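Local coordinates for ribonuclease P protein component 3 (Thermococcus kodakarensis KOD1, PDB 3WYZ) that probably serves as a protein subunit of ribonuclease P, the RNA-based enzyme that cleaves precursor tRNAs to produce their mature 5' ends, at residues Phe13-Ala27 with Phe174-Pro188. Numbering follows the deposited sequence.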
ATOM      1  N   PHE A  13       3.035   4.202 -15.499  1.00 49.27           N
ATOM      2  CA  PHE A  13       2.170   3.965 -14.337  1.00 48.02           C
ATOM      3  C   PHE A  13       2.356   2.572 -13.741  1.00 44.21           C
ATOM      4  O   PHE A  13       2.452   1.595 -14.471  1.00 42.68           O
ATOM      5  CB  PHE A  13       0.704   4.165 -14.733  1.00 48.83           C
ATOM      6  CG  PHE A  13       0.422   5.515 -15.335  1.00 51.73           C
ATOM      7  CD1 PHE A  13       0.520   6.670 -14.563  1.00 53.57           C
ATOM      8  CD2 PHE A  13       0.070   5.638 -16.674  1.00 52.13           C
ATOM      9  CE1 PHE A  13       0.268   7.915 -15.111  1.00 53.57           C
ATOM     10  CE2 PHE A  13      -0.188   6.880 -17.228  1.00 52.87           C
ATOM     11  CZ  PHE A  13      -0.085   8.020 -16.447  1.00 53.92           C
ATOM     12  N   VAL A  14       2.385   2.494 -12.409  1.00 41.81           N
ATOM     13  CA  VAL A  14       2.587   1.231 -11.688  1.00 41.09           C
ATOM     14  C   VAL A  14       1.457   1.001 -10.680  1.00 39.01           C
ATOM     15  O   VAL A  14       1.121   1.891  -9.911  1.00 38.46           O
ATOM     16  CB  VAL A  14       3.925   1.222 -10.936  1.00 42.81           C
ATOM     17  CG1 VAL A  14       4.077  -0.052 -10.107  1.00 43.57           C
ATOM     18  CG2 VAL A  14       5.086   1.378 -11.915  1.00 44.77           C
ATOM     19  N   GLU A  15       0.874  -0.193 -10.697  1.00 38.51           N
ATOM     20  CA  GLU A  15      -0.149  -0.567  -9.717  1.00 39.70           C
ATOM     21  C   GLU A  15       0.508  -1.433  -8.647  1.00 37.32           C
ATOM     22  O   GLU A  15       0.918  -2.551  -8.923  1.00 35.95           O
ATOM     23  CB  GLU A  15      -1.300  -1.300 -10.411  1.00 42.73           C
ATOM     24  CG  GLU A  15      -2.364  -1.903  -9.499  1.00 45.36           C
ATOM     25  CD  GLU A  15      -2.838  -0.974  -8.394  1.00 44.66           C
ATOM     26  OE1 GLU A  15      -2.178  -0.933  -7.343  1.00 39.86           O
ATOM     27  OE2 GLU A  15      -3.887  -0.313  -8.563  1.00 48.55           O
ATOM     28  N   MET A  16       0.605  -0.889  -7.435  1.00 37.41           N
ATOM     29  CA  MET A  16       1.379  -1.489  -6.350  1.00 37.42           C
ATOM     30  C   MET A  16       0.650  -2.562  -5.554  1.00 38.16           C
ATOM     31  O   MET A  16       1.288  -3.316  -4.831  1.00 36.70           O
ATOM     32  CB  MET A  16       1.839  -0.407  -5.371  1.00 39.04           C
ATOM     33  CG  MET A  16       2.879   0.545  -5.924  1.00 40.35           C
ATOM     34  SD  MET A  16       4.407  -0.292  -6.348  1.00 43.13           S
ATOM     35  CE  MET A  16       5.142  -0.531  -4.727  1.00 43.24           C
ATOM     36  N   ASP A  17      -0.669  -2.642  -5.680  1.00 40.04           N
ATOM     37  CA  ASP A  17      -1.446  -3.526  -4.822  1.00 43.79           C
ATOM     38  C   ASP A  17      -2.754  -3.969  -5.482  1.00 43.31           C
ATOM     39  O   ASP A  17      -3.733  -3.234  -5.498  1.00 42.58           O
ATOM     40  CB  ASP A  17      -1.705  -2.798  -3.495  1.00 47.61           C
ATOM     41  CG  ASP A  17      -2.369  -3.666  -2.448  1.00 48.53           C
ATOM     42  OD1 ASP A  17      -2.384  -4.902  -2.607  1.00 49.32           O
ATOM     43  OD2 ASP A  17      -2.863  -3.084  -1.451  1.00 46.05           O
ATOM     44  N   VAL A  18      -2.735  -5.168  -6.060  1.00 46.27           N
ATOM     45  CA  VAL A  18      -3.944  -5.861  -6.508  1.00 46.62           C
ATOM     46  C   VAL A  18      -3.906  -7.281  -5.948  1.00 46.12           C
ATOM     47  O   VAL A  18      -2.849  -7.907  -5.900  1.00 46.08           O
ATOM     48  CB  VAL A  18      -4.081  -5.887  -8.047  1.00 48.99           C
ATOM     49  CG1 VAL A  18      -4.336  -4.492  -8.582  1.00 51.09           C
ATOM     50  CG2 VAL A  18      -2.851  -6.462  -8.710  1.00 52.66           C
ATOM     51  N   ARG A  19      -5.061  -7.786  -5.529  1.00 47.37           N
ATOM     52  CA  ARG A  19      -5.118  -9.013  -4.732  1.00 48.22           C
ATOM     53  C   ARG A  19      -5.936 -10.146  -5.359  1.00 48.27           C
ATOM     54  O   ARG A  19      -6.170 -11.163  -4.709  1.00 49.91           O
ATOM     55  CB  ARG A  19      -5.671  -8.677  -3.348  1.00 47.92           C
ATOM     56  CG  ARG A  19      -4.806  -7.695  -2.578  1.00 47.56           C
ATOM     57  CD  ARG A  19      -5.587  -6.939  -1.520  1.00 47.08           C
ATOM     58  NE  ARG A  19      -4.783  -5.881  -0.917  1.00 46.87           N
ATOM     59  CZ  ARG A  19      -5.165  -5.140   0.119  1.00 46.92           C
ATOM     60  NH1 ARG A  19      -6.350  -5.336   0.692  1.00 48.90           N
ATOM     61  NH2 ARG A  19      -4.354  -4.200   0.591  1.00 45.23           N
ATOM     62  N   ASP A  20      -6.336  -9.977  -6.619  1.00 49.84           N
ATOM     63  CA  ASP A  20      -7.203 -10.934  -7.318  1.00 51.44           C
ATOM     64  C   ASP A  20      -6.644 -11.250  -8.714  1.00 50.14           C
ATOM     65  O   ASP A  20      -6.087 -10.370  -9.381  1.00 47.69           O
ATOM     66  CB  ASP A  20      -8.616 -10.345  -7.425  1.00 52.48           C
ATOM     67  CG  ASP A  20      -9.624 -11.318  -8.009  1.00 54.42           C
ATOM     68  OD1 ASP A  20      -9.914 -12.344  -7.359  1.00 57.37           O
ATOM     69  OD2 ASP A  20     -10.150 -11.050  -9.108  1.00 56.96           O
ATOM     70  N   GLU A  21      -6.790 -12.506  -9.141  1.00 51.22           N
ATOM     71  CA  GLU A  21      -6.322 -12.954 -10.462  1.00 53.03           C
ATOM     72  C   GLU A  21      -6.874 -12.114 -11.610  1.00 54.07           C
ATOM     73  O   GLU A  21      -6.108 -11.582 -12.419  1.00 50.59           O
ATOM     74  CB  GLU A  21      -6.722 -14.407 -10.724  1.00 57.81           C
ATOM     75  CG  GLU A  21      -5.637 -15.432 -10.461  1.00 61.82           C
ATOM     76  CD  GLU A  21      -5.969 -16.802 -11.034  1.00 64.89           C
ATOM     77  OE1 GLU A  21      -7.134 -17.037 -11.428  1.00 65.45           O
ATOM     78  OE2 GLU A  21      -5.057 -17.651 -11.091  1.00 67.12           O
ATOM     79  N   GLU A  22      -8.204 -12.020 -11.687  1.00 52.06           N
ATOM     80  CA  GLU A  22      -8.857 -11.291 -12.775  1.00 56.34           C
ATOM     81  C   GLU A  22      -8.540  -9.796 -12.730  1.00 53.27           C
ATOM     82  O   GLU A  22      -8.422  -9.149 -13.768  1.00 53.81           O
ATOM     83  CB  GLU A  22     -10.374 -11.499 -12.745  1.00 60.14           C
ATOM     84  CG  GLU A  22     -10.810 -12.922 -13.054  1.00 62.98           C
ATOM     85  CD  GLU A  22     -12.316 -13.051 -13.200  1.00 67.80           C
ATOM     86  OE1 GLU A  22     -12.925 -12.182 -13.865  1.00 65.11           O
ATOM     87  OE2 GLU A  22     -12.890 -14.025 -12.654  1.00 72.33           O
ATOM     88  N   ALA A  23      -8.420  -9.259 -11.519  1.00 51.31           N
ATOM     89  CA  ALA A  23      -8.028  -7.867 -11.320  1.00 49.73           C
ATOM     90  C   ALA A  23      -6.624  -7.624 -11.877  1.00 46.14           C
ATOM     91  O   ALA A  23      -6.375  -6.617 -12.536  1.00 42.90           O
ATOM     92  CB  ALA A  23      -8.079  -7.513  -9.836  1.00 49.57           C
ATOM     93  N   HIS A  24      -5.721  -8.564 -11.607  1.00 45.55           N
ATOM     94  CA  HIS A  24      -4.346  -8.489 -12.088  1.00 45.51           C
ATOM     95  C   HIS A  24      -4.268  -8.505 -13.618  1.00 44.31           C
ATOM     96  O   HIS A  24      -3.607  -7.656 -14.208  1.00 42.86           O
ATOM     97  CB  HIS A  24      -3.525  -9.642 -11.513  1.00 44.59           C
ATOM     98  CG  HIS A  24      -2.059  -9.528 -11.784  1.00 45.69           C
ATOM     99  ND1 HIS A  24      -1.162  -9.077 -10.839  1.00 46.87           N
ATOM    100  CD2 HIS A  24      -1.332  -9.808 -12.891  1.00 45.14           C
ATOM    101  CE1 HIS A  24       0.053  -9.088 -11.353  1.00 46.49           C
ATOM    102  NE2 HIS A  24      -0.024  -9.520 -12.599  1.00 45.21           N
ATOM    103  N   GLU A  25      -4.939  -9.470 -14.247  1.00 46.27           N
ATOM    104  CA  GLU A  25      -4.945  -9.573 -15.713  1.00 47.83           C
ATOM    105  C   GLU A  25      -5.563  -8.335 -16.365  1.00 48.16           C
ATOM    106  O   GLU A  25      -5.122  -7.901 -17.433  1.00 51.10           O
ATOM    107  CB  GLU A  25      -5.685 -10.830 -16.172  1.00 49.37           C
ATOM    108  CG  GLU A  25      -5.466 -11.195 -17.649  1.00 51.46           C
ATOM    109  CD  GLU A  25      -6.494 -10.601 -18.610  1.00 52.81           C
ATOM    110  OE1 GLU A  25      -6.372 -10.842 -19.836  1.00 50.51           O
ATOM    111  OE2 GLU A  25      -7.429  -9.903 -18.152  1.00 52.81           O
ATOM    112  N   LEU A  26      -6.580  -7.770 -15.721  1.00 47.13           N
ATOM    113  CA  LEU A  26      -7.229  -6.558 -16.213  1.00 47.17           C
ATOM    114  C   LEU A  26      -6.319  -5.339 -16.082  1.00 46.66           C
ATOM    115  O   LEU A  26      -6.144  -4.584 -17.036  1.00 44.99           O
ATOM    116  CB  LEU A  26      -8.547  -6.329 -15.462  1.00 49.03           C
ATOM    117  CG  LEU A  26      -9.394  -5.125 -15.882  1.00 49.27           C
ATOM    118  CD1 LEU A  26      -9.669  -5.144 -17.378  1.00 48.82           C
ATOM    119  CD2 LEU A  26     -10.699  -5.089 -15.087  1.00 49.63           C
ATOM    120  N   ALA A  27      -5.733  -5.165 -14.900  1.00 46.88           N
ATOM    121  CA  ALA A  27      -4.835  -4.039 -14.628  1.00 48.77           C
ATOM    122  C   ALA A  27      -3.570  -4.034 -15.490  1.00 49.73           C
ATOM    123  O   ALA A  27      -3.002  -2.969 -15.744  1.00 45.72           O
ATOM    124  CB  ALA A  27      -4.448  -4.022 -13.154  1.00 49.27           C
ATOM    125  N   PHE A 174       2.307   6.112  -2.521  1.00 40.67           N
ATOM    126  CA  PHE A 174       1.704   5.732  -3.783  1.00 41.95           C
ATOM    127  C   PHE A 174       0.196   5.612  -3.639  1.00 42.09           C
ATOM    128  O   PHE A 174      -0.308   5.382  -2.536  1.00 40.59           O
ATOM    129  CB  PHE A 174       2.303   4.419  -4.294  1.00 43.09           C
ATOM    130  CG  PHE A 174       2.234   3.284  -3.310  1.00 43.50           C
ATOM    131  CD1 PHE A 174       1.117   2.467  -3.246  1.00 44.83           C
ATOM    132  CD2 PHE A 174       3.302   3.011  -2.474  1.00 45.57           C
ATOM    133  CE1 PHE A 174       1.059   1.413  -2.353  1.00 43.94           C
ATOM    134  CE2 PHE A 174       3.252   1.956  -1.580  1.00 44.37           C
ATOM    135  CZ  PHE A 174       2.126   1.161  -1.515  1.00 43.87           C
ATOM    136  N   ILE A 175      -0.509   5.797  -4.754  1.00 41.74           N
ATOM    137  CA  ILE A 175      -1.940   5.551  -4.815  1.00 43.40           C
ATOM    138  C   ILE A 175      -2.144   4.150  -5.374  1.00 42.25           C
ATOM    139  O   ILE A 175      -1.467   3.758  -6.325  1.00 40.44           O
ATOM    140  CB  ILE A 175      -2.678   6.551  -5.733  1.00 43.71           C
ATOM    141  CG1 ILE A 175      -2.332   8.007  -5.382  1.00 44.69           C
ATOM    142  CG2 ILE A 175      -4.182   6.312  -5.677  1.00 43.80           C
ATOM    143  CD1 ILE A 175      -2.640   8.415  -3.962  1.00 46.84           C
ATOM    144  N   THR A 176      -3.091   3.411  -4.799  1.00 41.39           N
ATOM    145  CA  THR A 176      -3.407   2.074  -5.281  1.00 40.94           C
ATOM    146  C   THR A 176      -4.876   1.717  -5.086  1.00 41.46           C
ATOM    147  O   THR A 176      -5.545   2.261  -4.220  1.00 42.30           O
ATOM    148  CB  THR A 176      -2.512   1.007  -4.618  1.00 41.83           C
ATOM    149  OG1 THR A 176      -2.856  -0.284  -5.129  1.00 42.17           O
ATOM    150  CG2 THR A 176      -2.661   1.015  -3.093  1.00 40.99           C
ATOM    151  N   SER A 177      -5.367   0.804  -5.917  1.00 41.92           N
ATOM    152  CA  SER A 177      -6.731   0.310  -5.799  1.00 42.60           C
ATOM    153  C   SER A 177      -6.880  -0.639  -4.616  1.00 41.66           C
ATOM    154  O   SER A 177      -7.927  -0.652  -3.964  1.00 41.13           O
ATOM    155  CB  SER A 177      -7.164  -0.404  -7.087  1.00 44.10           C
ATOM    156  OG  SER A 177      -6.448  -1.621  -7.273  1.00 46.63           O
ATOM    157  N   SER A 178      -5.838  -1.425  -4.343  1.00 42.42           N
ATOM    158  CA  SER A 178      -5.908  -2.514  -3.361  1.00 45.55           C
ATOM    159  C   SER A 178      -7.103  -3.403  -3.705  1.00 48.37           C
ATOM    160  O   SER A 178      -7.861  -3.809  -2.823  1.00 52.94           O
ATOM    161  CB  SER A 178      -6.013  -1.972  -1.928  1.00 44.90           C
ATOM    162  OG  SER A 178      -4.911  -1.139  -1.612  1.00 43.75           O
ATOM    163  N   ALA A 179      -7.259  -3.689  -4.998  1.00 48.05           N
ATOM    164  CA  ALA A 179      -8.451  -4.353  -5.523  1.00 48.96           C
ATOM    165  C   ALA A 179      -8.495  -5.819  -5.127  1.00 51.54           C
ATOM    166  O   ALA A 179      -7.493  -6.534  -5.236  1.00 51.73           O
ATOM    167  CB  ALA A 179      -8.512  -4.219  -7.034  1.00 47.77           C
ATOM    168  N   GLU A 180      -9.656  -6.249  -4.639  1.00 54.00           N
ATOM    169  CA  GLU A 180      -9.898  -7.653  -4.319  1.00 55.51           C
ATOM    170  C   GLU A 180     -10.843  -8.301  -5.330  1.00 54.07           C
ATOM    171  O   GLU A 180     -11.178  -9.480  -5.205  1.00 54.16           O
ATOM    172  CB  GLU A 180     -10.431  -7.782  -2.890  1.00 59.04           C
ATOM    173  CG  GLU A 180      -9.415  -7.294  -1.863  1.00 63.40           C
ATOM    174  CD  GLU A 180      -9.760  -7.644  -0.428  1.00 67.67           C
ATOM    175  OE1 GLU A 180     -10.769  -8.350  -0.196  1.00 72.03           O
ATOM    176  OE2 GLU A 180      -9.008  -7.208   0.472  1.00 66.42           O
ATOM    177  N   SER A 181     -11.255  -7.533  -6.337  1.00 51.20           N
ATOM    178  CA  SER A 181     -12.014  -8.071  -7.464  1.00 51.72           C
ATOM    179  C   SER A 181     -11.751  -7.222  -8.705  1.00 49.62           C
ATOM    180  O   SER A 181     -11.254  -6.097  -8.601  1.00 47.55           O
ATOM    181  CB  SER A 181     -13.519  -8.096  -7.152  1.00 51.77           C
ATOM    182  OG  SER A 181     -14.072  -6.787  -7.159  1.00 51.04           O
ATOM    183  N   ARG A 182     -12.108  -7.761  -9.868  1.00 48.86           N
ATOM    184  CA  ARG A 182     -11.908  -7.072 -11.145  1.00 50.90           C
ATOM    185  C   ARG A 182     -12.635  -5.726 -11.208  1.00 52.23           C
ATOM    186  O   ARG A 182     -12.241  -4.831 -11.959  1.00 50.91           O
ATOM    187  CB  ARG A 182     -12.368  -7.966 -12.309  1.00 53.62           C
ATOM    188  CG  ARG A 182     -13.875  -8.173 -12.387  1.00 55.63           C
ATOM    189  CD  ARG A 182     -14.253  -9.329 -13.301  1.00 56.82           C
ATOM    190  NE  ARG A 182     -13.466  -9.355 -14.535  1.00 56.66           N
ATOM    191  CZ  ARG A 182     -13.657  -8.558 -15.582  1.00 55.50           C
ATOM    192  NH1 ARG A 182     -14.619  -7.639 -15.581  1.00 57.86           N
ATOM    193  NH2 ARG A 182     -12.871  -8.676 -16.645  1.00 55.11           N
ATOM    194  N   TRP A 183     -13.693  -5.597 -10.411  1.00 52.66           N
ATOM    195  CA  TRP A 183     -14.532  -4.402 -10.396  1.00 53.69           C
ATOM    196  C   TRP A 183     -13.878  -3.218  -9.681  1.00 53.69           C
ATOM    197  O   TRP A 183     -14.184  -2.062  -9.984  1.00 53.89           O
ATOM    198  CB  TRP A 183     -15.879  -4.731  -9.739  1.00 53.90           C
ATOM    199  CG  TRP A 183     -16.518  -5.964 -10.318  1.00 53.17           C
ATOM    200  CD1 TRP A 183     -16.765  -7.146  -9.671  1.00 52.37           C
ATOM    201  CD2 TRP A 183     -16.954  -6.146 -11.667  1.00 52.40           C
ATOM    202  NE1 TRP A 183     -17.340  -8.046 -10.534  1.00 51.15           N
ATOM    203  CE2 TRP A 183     -17.469  -7.460 -11.765  1.00 52.97           C
ATOM    204  CE3 TRP A 183     -16.965  -5.326 -12.804  1.00 52.32           C
ATOM    205  CZ2 TRP A 183     -17.990  -7.969 -12.955  1.00 52.58           C
ATOM    206  CZ3 TRP A 183     -17.483  -5.837 -13.987  1.00 50.77           C
ATOM    207  CH2 TRP A 183     -17.988  -7.143 -14.050  1.00 52.09           C
ATOM    208  N   GLU A 184     -12.980  -3.510  -8.742  1.00 55.21           N
ATOM    209  CA  GLU A 184     -12.312  -2.477  -7.945  1.00 55.67           C
ATOM    210  C   GLU A 184     -11.041  -1.908  -8.600  1.00 54.86           C
ATOM    211  O   GLU A 184     -10.437  -0.981  -8.063  1.00 54.68           O
ATOM    212  CB  GLU A 184     -11.977  -3.030  -6.557  1.00 56.66           C
ATOM    213  CG  GLU A 184     -13.197  -3.502  -5.780  1.00 58.41           C
ATOM    214  CD  GLU A 184     -12.870  -3.950  -4.371  1.00 61.50           C
ATOM    215  OE1 GLU A 184     -11.674  -4.018  -4.017  1.00 62.51           O
ATOM    216  OE2 GLU A 184     -13.815  -4.239  -3.608  1.00 65.60           O
ATOM    217  N   VAL A 185     -10.640  -2.455  -9.746  1.00 51.56           N
ATOM    218  CA  VAL A 185      -9.484  -1.944 -10.481  1.00 50.35           C
ATOM    219  C   VAL A 185      -9.886  -0.681 -11.241  1.00 50.33           C
ATOM    220  O   VAL A 185     -10.881  -0.677 -11.955  1.00 50.67           O
ATOM    221  CB  VAL A 185      -8.941  -2.988 -11.483  1.00 50.29           C
ATOM    222  CG1 VAL A 185      -7.696  -2.478 -12.192  1.00 49.98           C
ATOM    223  CG2 VAL A 185      -8.623  -4.297 -10.770  1.00 52.25           C
ATOM    224  N   ARG A 186      -9.103   0.383 -11.084  1.00 52.09           N
ATOM    225  CA  ARG A 186      -9.334   1.642 -11.794  1.00 53.89           C
ATOM    226  C   ARG A 186      -8.053   2.060 -12.515  1.00 50.72           C
ATOM    227  O   ARG A 186      -6.948   1.759 -12.068  1.00 48.30           O
ATOM    228  CB  ARG A 186      -9.750   2.747 -10.821  1.00 57.40           C
ATOM    229  CG  ARG A 186     -10.979   2.450  -9.970  1.00 62.59           C
ATOM    230  CD  ARG A 186     -12.299   2.637 -10.710  1.00 68.08           C
ATOM    231  NE  ARG A 186     -12.989   1.367 -10.949  1.00 72.41           N
ATOM    232  CZ  ARG A 186     -13.403   0.916 -12.136  1.00 79.77           C
ATOM    233  NH1 ARG A 186     -14.014  -0.262 -12.204  1.00 83.62           N
ATOM    234  NH2 ARG A 186     -13.221   1.620 -13.257  1.00 81.67           N
ATOM    235  N   GLY A 187      -8.211   2.769 -13.626  1.00 50.45           N
ATOM    236  CA  GLY A 187      -7.074   3.174 -14.449  1.00 49.26           C
ATOM    237  C   GLY A 187      -6.237   4.265 -13.806  1.00 49.40           C
ATOM    238  O   GLY A 187      -6.673   4.886 -12.835  1.00 49.60           O
ATOM    239  N   PRO A 188      -5.030   4.515 -14.352  1.00 48.93           N
ATOM    240  CA  PRO A 188      -4.124   5.531 -13.813  1.00 48.85           C
ATOM    241  C   PRO A 188      -4.784   6.894 -13.632  1.00 51.16           C
ATOM    242  O   PRO A 188      -4.594   7.532 -12.602  1.00 49.98           O
ATOM    243  CB  PRO A 188      -3.018   5.624 -14.871  1.00 49.35           C
ATOM    244  CG  PRO A 188      -3.045   4.322 -15.584  1.00 50.17           C
ATOM    245  CD  PRO A 188      -4.475   3.860 -15.554  1.00 49.38           C
TER
HETATM  246  O   HOH W   1       0.100   1.853  -7.275  1.00 48.70           O
HETATM  247  O   HOH W   2      -6.161  -0.290 -10.049  1.00 50.67           O
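E15 OE2 is gripped twice by S177: the backbone N reaches it at 3.2 Å on the syn side, along a nearly straight bond, while S177 OG comes from above the same face of the carboxylate. A water that also accepts from R186 N donates a third hydrogen bond to OE2. The other oxygen, OE1, takes the amide of D17 on its anti side, D17 N to E15 OE1 being 2.8 Å; T176 OG1 lies implausibly close to OE1, so that contact is doubtful in detail, but it also accepts from S178 N in an ST turn. The bend at chi2 (46°) curls the E15 chain round to these donors, and the buried carboxylate is held at both oxygens. D17 OD2 likewise accepts two bonds: S178 OG meets it from above its plane at 2.8 Å, and R19 clasps the carboxylate side-on, NH2 to OD2 and NE to OD1, with T37 adding a bond to OD1. S178 CB lies over one face of the R19 guanidinium, toward its rim. E180 OE2 lies in the guanidinium plane, 3.3 Å from R19 NH1, offering its anti lone pair, and K39 pairs with the same carboxylate. R19 N to A179 O, 2.8 Å, ties the two backbones. Beyond, V185 straddles two turns of helix 21-30, CG2 pressed to A23 CB at a tight 3.4 Å and CG1 to A27 CB. P188 CB sits over the centre of the F13 ring, 3.5 Å from its centroid; M16 CG lies over the F174 ring, off-centre. Segments 14-18 and 174-176, from the first and last strands of this TIM barrel-like fold, meet at 59°, chiefly through side chains and a water linking V14 O, M16 N and I175 O; helix 188-198 covers E15 and I175 through L191, and helix 211-217 packs on M16.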